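Local structure of carboxylase (Deinococcus radiodurans, 5H80) at residues 34-48 and 57-71. The protein probably carries out the ATP-dependent carboxylation of biotin, as the biotin carboxylase domain of a single-chain bacterial carboxylase. Numbering follows the deposited sequence.
Sequences RVLIANRGEVAVRIE and QSVAVYAPDDAGSLH
R40 lays its CA over the centre of one face of the H71 imidazole, a CH-pi contact 3.8 Å from CA to the ring centroid, while the methyl of A44 packs obliquely against the same ring. In the ring plane, H71 NE2 donates to V61 O at 2.8 Å and ND1 pairs with S69 OG, so two polar partners fix the rotation of the imidazole. S69, the N-cap of the next helix, also accepts from H71 N. The R40 guanidinium meets the D66 carboxylate edge to edge, their planes 21° apart: NE bonds to OD2 and NH1 to OD1, both 2.9 Å and nearly straight, in a side-on salt bridge. With CG between the backbone N and carbonyl carbon, and further bends at chi2 and chi3, the R40 chain curls so that its NE edge faces D66. Beyond H71, V45 CG2 packs on L70 CB. At the other end R34 NH1 makes a bent hydrogen bond to Q57 OE1 (2.8 Å, 134° at the hydrogen), coming from above the amide plane rather than along a lone pair, the two flat groups being perpendicular; R34 NH2 also forms a salt bridge with E77. Between these ends, the backbones of V35 and I37 join those of Q57 and V59 through three parallel-strand bonds, and a water accepts from V61 N and sits within bonding distance of I37 O and N39 O. The whole illustrates a beta-alpha-beta crossover: strands 34-37 and 57-62 lie side by side in a five-stranded parallel sheet, flanked by strands 106-108 and 77-80, with helix 42-53 over the face bearing I37 and A60, and helix 92-101 against L36 and V61.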
loop_
_atom_site.group_PDB
_atom_site.type_symbol
_atom_site.label_atom_id
_atom_site.label_comp_id
_atom_site.label_asym_id
_atom_site.label_seq_id
_atom_site.Cartn_x
_atom_site.Cartn_y
_atom_site.Cartn_z
ATOM N N ARG A 34 13.977 21.337 -10.642
ATOM C CA ARG A 34 12.731 21.517 -11.261
ATOM C C ARG A 34 12.722 20.560 -12.383
ATOM O O ARG A 34 13.499 20.729 -13.388
ATOM C CB ARG A 34 12.563 22.958 -11.799
ATOM C CG ARG A 34 12.445 23.977 -10.709
ATOM C CD ARG A 34 12.508 25.410 -11.282
ATOM N NE ARG A 34 11.460 25.591 -12.289
ATOM C CZ ARG A 34 10.186 25.796 -11.981
ATOM N NH1 ARG A 34 9.812 25.819 -10.701
ATOM N NH2 ARG A 34 9.297 26.017 -12.949
ATOM N N VAL A 35 11.927 19.502 -12.226
ATOM C CA VAL A 35 11.943 18.360 -13.056
ATOM C C VAL A 35 10.858 18.414 -14.158
ATOM O O VAL A 35 9.614 18.437 -13.936
ATOM C CB VAL A 35 11.725 17.031 -12.257
ATOM C CG1 VAL A 35 11.794 15.781 -13.202
ATOM C CG2 VAL A 35 12.696 16.885 -11.121
ATOM N N LEU A 36 11.312 18.467 -15.394
ATOM C CA LEU A 36 10.359 18.414 -16.493
ATOM C C LEU A 36 10.015 17.023 -16.766
ATOM O O LEU A 36 10.915 16.257 -17.055
ATOM C CB LEU A 36 10.909 19.049 -17.761
ATOM C CG LEU A 36 10.170 18.927 -19.096
ATOM C CD1 LEU A 36 8.976 19.780 -18.906
ATOM C CD2 LEU A 36 11.038 19.439 -20.281
ATOM N N ILE A 37 8.716 16.697 -16.736
ATOM C CA ILE A 37 8.202 15.303 -16.902
ATOM C C ILE A 37 7.802 15.186 -18.384
ATOM O O ILE A 37 6.694 15.630 -18.818
ATOM C CB ILE A 37 7.071 14.991 -15.910
ATOM C CG1 ILE A 37 7.612 15.190 -14.469
ATOM C CG2 ILE A 37 6.455 13.605 -16.073
ATOM C CD1 ILE A 37 6.565 14.984 -13.425
ATOM N N ALA A 38 8.712 14.691 -19.218
ATOM C CA ALA A 38 8.460 14.543 -20.656
ATOM C C ALA A 38 7.636 13.267 -21.024
ATOM O O ALA A 38 8.121 12.372 -21.674
ATOM C CB ALA A 38 9.761 14.579 -21.460
ATOM N N ASN A 39 6.401 13.217 -20.543
ATOM C CA ASN A 39 5.580 12.055 -20.601
ATOM C C ASN A 39 4.145 12.433 -20.116
ATOM O O ASN A 39 3.839 13.630 -20.029
ATOM C CB ASN A 39 6.145 10.851 -19.764
ATOM C CG ASN A 39 5.872 9.513 -20.432
ATOM O OD1 ASN A 39 4.750 9.200 -20.773
ATOM N ND2 ASN A 39 6.884 8.729 -20.695
ATOM N N ARG A 40 3.276 11.438 -19.988
ATOM C CA ARG A 40 1.881 11.686 -19.638
ATOM C C ARG A 40 1.245 10.510 -18.957
ATOM O O ARG A 40 1.864 9.437 -18.873
ATOM C CB ARG A 40 1.156 12.108 -20.943
ATOM C CG ARG A 40 1.385 11.162 -22.084
ATOM C CD ARG A 40 0.448 10.007 -22.078
ATOM N NE ARG A 40 -1.026 10.285 -21.889
ATOM C CZ ARG A 40 -1.946 9.347 -21.586
ATOM N NH1 ARG A 40 -3.238 9.634 -21.415
ATOM N NH2 ARG A 40 -1.588 8.057 -21.473
ATOM N N GLY A 41 0.006 10.647 -18.456
ATOM C CA GLY A 41 -0.743 9.486 -18.043
ATOM C C GLY A 41 -0.198 8.982 -16.706
ATOM O O GLY A 41 0.449 9.795 -15.985
ATOM N N GLU A 42 -0.314 7.663 -16.492
ATOM C CA GLU A 42 -0.025 7.067 -15.160
ATOM C C GLU A 42 1.463 7.282 -14.745
ATOM O O GLU A 42 1.744 7.726 -13.604
ATOM C CB GLU A 42 -0.480 5.638 -15.037
ATOM C CG GLU A 42 0.354 4.657 -15.793
ATOM C CD GLU A 42 1.635 4.213 -15.054
ATOM O OE1 GLU A 42 2.390 3.513 -15.691
ATOM O OE2 GLU A 42 1.977 4.665 -13.919
ATOM N N VAL A 43 2.402 7.221 -15.685
ATOM C CA VAL A 43 3.799 7.498 -15.376
ATOM C C VAL A 43 4.154 8.982 -14.966
ATOM O O VAL A 43 5.047 9.142 -14.069
ATOM C CB VAL A 43 4.797 6.900 -16.405
ATOM C CG1 VAL A 43 4.959 7.717 -17.663
ATOM C CG2 VAL A 43 6.138 6.614 -15.722
ATOM N N ALA A 44 3.443 9.986 -15.520
ATOM C CA ALA A 44 3.739 11.304 -15.295
ATOM C C ALA A 44 3.215 11.483 -13.859
ATOM O O ALA A 44 3.856 12.187 -13.103
ATOM C CB ALA A 44 2.956 12.182 -16.148
ATOM N N VAL A 45 2.089 10.872 -13.601
ATOM C CA VAL A 45 1.541 10.965 -12.168
ATOM C C VAL A 45 2.542 10.340 -11.131
ATOM O O VAL A 45 2.891 10.957 -10.033
ATOM C CB VAL A 45 0.132 10.293 -12.135
ATOM C CG1 VAL A 45 -0.382 10.129 -10.724
ATOM C CG2 VAL A 45 -1.022 11.024 -12.851
ATOM N N ARG A 46 2.988 9.149 -11.399
ATOM C CA ARG A 46 3.995 8.474 -10.673
ATOM C C ARG A 46 5.244 9.329 -10.336
ATOM O O ARG A 46 5.777 9.481 -9.182
ATOM C CB ARG A 46 4.366 7.188 -11.417
ATOM C CG ARG A 46 5.468 6.380 -10.670
ATOM C CD ARG A 46 5.059 5.727 -9.316
ATOM N NE ARG A 46 6.128 5.135 -8.509
ATOM C CZ ARG A 46 6.726 5.821 -7.534
ATOM N NH1 ARG A 46 6.590 7.112 -7.386
ATOM N NH2 ARG A 46 7.576 5.248 -6.747
ATOM N N ILE A 47 5.841 9.910 -11.420
ATOM C CA ILE A 47 6.946 10.799 -11.324
ATOM C C ILE A 47 6.641 12.026 -10.454
ATOM O O ILE A 47 7.509 12.385 -9.647
ATOM C CB ILE A 47 7.624 11.141 -12.699
ATOM C CG1 ILE A 47 8.092 9.870 -13.341
ATOM C CG2 ILE A 47 8.741 12.088 -12.501
ATOM C CD1 ILE A 47 8.403 9.988 -14.843
ATOM N N GLU A 48 5.522 12.739 -10.660
ATOM C CA GLU A 48 5.098 13.893 -9.849
ATOM C C GLU A 48 5.060 13.555 -8.369
ATOM O O GLU A 48 5.696 14.279 -7.619
ATOM C CB GLU A 48 3.713 14.406 -10.248
ATOM C CG GLU A 48 3.786 14.991 -11.644
ATOM C CD GLU A 48 2.439 15.155 -12.323
ATOM O OE1 GLU A 48 1.460 14.589 -11.875
ATOM O OE2 GLU A 48 2.374 15.825 -13.391
ATOM N N GLN A 57 10.489 20.225 -7.338
ATOM C CA GLN A 57 9.370 20.729 -8.107
ATOM C C GLN A 57 9.204 20.074 -9.421
ATOM O O GLN A 57 10.190 19.687 -9.991
ATOM C CB GLN A 57 9.479 22.258 -8.314
ATOM C CG GLN A 57 9.389 23.000 -6.984
ATOM C CD GLN A 57 9.776 24.429 -7.149
ATOM O OE1 GLN A 57 10.452 24.811 -8.136
ATOM N NE2 GLN A 57 9.365 25.236 -6.195
ATOM N N SER A 58 7.941 19.949 -9.878
ATOM C CA SER A 58 7.661 19.362 -11.138
ATOM C C SER A 58 7.014 20.304 -12.135
ATOM O O SER A 58 6.126 21.066 -11.828
ATOM C CB SER A 58 6.753 18.092 -11.021
ATOM O OG SER A 58 5.457 18.360 -10.419
ATOM N N VAL A 59 7.399 20.084 -13.390
ATOM C CA VAL A 59 6.761 20.733 -14.527
ATOM C C VAL A 59 6.235 19.617 -15.442
ATOM O O VAL A 59 6.998 18.870 -15.981
ATOM C CB VAL A 59 7.774 21.700 -15.224
ATOM C CG1 VAL A 59 7.094 22.313 -16.469
ATOM C CG2 VAL A 59 8.432 22.701 -14.212
ATOM N N ALA A 60 4.939 19.550 -15.623
ATOM C CA ALA A 60 4.262 18.612 -16.547
ATOM C C ALA A 60 4.038 19.307 -17.898
ATOM O O ALA A 60 4.156 20.591 -17.991
ATOM C CB ALA A 60 2.967 18.109 -15.909
ATOM N N VAL A 61 3.799 18.492 -18.919
ATOM C CA VAL A 61 3.395 18.986 -20.223
ATOM C C VAL A 61 2.132 18.178 -20.602
ATOM O O VAL A 61 1.931 16.968 -20.226
ATOM C CB VAL A 61 4.498 18.887 -21.321
ATOM C CG1 VAL A 61 5.669 19.866 -21.089
ATOM C CG2 VAL A 61 5.026 17.438 -21.510
ATOM N N TYR A 62 1.262 18.776 -21.379
ATOM C CA TYR A 62 0.087 18.142 -21.869
ATOM C C TYR A 62 -0.350 18.623 -23.246
ATOM O O TYR A 62 -0.120 19.803 -23.608
ATOM C CB TYR A 62 -1.145 18.243 -20.896
ATOM C CG TYR A 62 -1.560 19.657 -20.601
ATOM C CD1 TYR A 62 -2.700 20.156 -21.184
ATOM C CD2 TYR A 62 -0.787 20.571 -19.790
ATOM C CE1 TYR A 62 -3.063 21.474 -21.045
ATOM C CE2 TYR A 62 -1.216 21.925 -19.581
ATOM C CZ TYR A 62 -2.370 22.324 -20.210
ATOM O OH TYR A 62 -2.809 23.605 -20.104
ATOM N N ALA A 63 -0.893 17.704 -23.992
ATOM C CA ALA A 63 -1.597 17.998 -25.246
ATOM C C ALA A 63 -3.044 18.238 -24.909
ATOM O O ALA A 63 -3.567 17.668 -23.928
ATOM C CB ALA A 63 -1.468 16.807 -26.171
ATOM N N PRO A 64 -3.768 19.127 -25.666
ATOM C CA PRO A 64 -5.149 19.308 -25.297
ATOM C C PRO A 64 -6.128 18.112 -25.144
ATOM O O PRO A 64 -6.985 18.078 -24.236
ATOM C CB PRO A 64 -5.676 20.339 -26.386
ATOM C CG PRO A 64 -4.444 20.915 -27.019
ATOM C CD PRO A 64 -3.427 19.811 -26.944
ATOM N N ASP A 65 -5.992 17.088 -25.940
ATOM C CA ASP A 65 -6.793 15.856 -25.832
ATOM C C ASP A 65 -6.432 14.999 -24.613
ATOM O O ASP A 65 -7.068 14.053 -24.390
ATOM C CB ASP A 65 -6.689 14.990 -27.031
ATOM C CG ASP A 65 -5.348 14.302 -27.176
ATOM O OD1 ASP A 65 -4.339 14.642 -26.522
ATOM O OD2 ASP A 65 -5.276 13.479 -28.136
ATOM N N ASP A 66 -5.439 15.449 -23.860
ATOM C CA ASP A 66 -4.962 14.814 -22.646
ATOM C C ASP A 66 -5.258 15.681 -21.470
ATOM O O ASP A 66 -4.719 15.459 -20.383
ATOM C CB ASP A 66 -3.455 14.537 -22.795
ATOM C CG ASP A 66 -3.002 13.233 -22.111
ATOM O OD1 ASP A 66 -3.887 12.400 -21.761
ATOM O OD2 ASP A 66 -1.777 13.085 -22.015
ATOM N N ALA A 67 -6.011 16.794 -21.650
ATOM C CA ALA A 67 -6.033 17.781 -20.614
ATOM C C ALA A 67 -6.730 17.365 -19.277
ATOM O O ALA A 67 -6.420 17.932 -18.235
ATOM C CB ALA A 67 -6.522 19.155 -21.128
ATOM N N GLY A 68 -7.529 16.336 -19.303
ATOM C CA GLY A 68 -8.293 15.921 -18.079
ATOM C C GLY A 68 -7.512 14.879 -17.251
ATOM O O GLY A 68 -7.877 14.574 -16.141
ATOM N N SER A 69 -6.428 14.452 -17.792
ATOM C CA SER A 69 -5.455 13.555 -17.118
ATOM C C SER A 69 -5.045 14.125 -15.768
ATOM O O SER A 69 -4.723 15.300 -15.594
ATOM C CB SER A 69 -4.227 13.227 -17.956
ATOM O OG SER A 69 -3.270 12.496 -17.079
ATOM N N LEU A 70 -4.917 13.232 -14.771
ATOM C CA LEU A 70 -4.402 13.619 -13.438
ATOM C C LEU A 70 -3.041 14.211 -13.422
ATOM O O LEU A 70 -2.766 15.097 -12.605
ATOM C CB LEU A 70 -4.506 12.441 -12.398
ATOM C CG LEU A 70 -4.028 12.741 -10.972
ATOM C CD1 LEU A 70 -4.918 13.763 -10.279
ATOM C CD2 LEU A 70 -4.105 11.415 -10.147
ATOM N N HIS A 71 -2.179 13.812 -14.380
ATOM C CA HIS A 71 -0.839 14.419 -14.450
ATOM C C HIS A 71 -0.789 15.952 -14.679
ATOM O O HIS A 71 0.153 16.581 -14.281
ATOM C CB HIS A 71 -0.009 13.646 -15.432
ATOM C CG HIS A 71 0.009 14.152 -16.849
ATOM N ND1 HIS A 71 -0.884 13.764 -17.833
ATOM C CD2 HIS A 71 0.883 15.016 -17.433
ATOM C CE1 HIS A 71 -0.587 14.404 -18.958
ATOM N NE2 HIS A 71 0.476 15.156 -18.747
HETATM O O HOH W 1 4.068 15.752 -18.039
HETATM O O HOH W 2 5.511 17.059 -8.034
#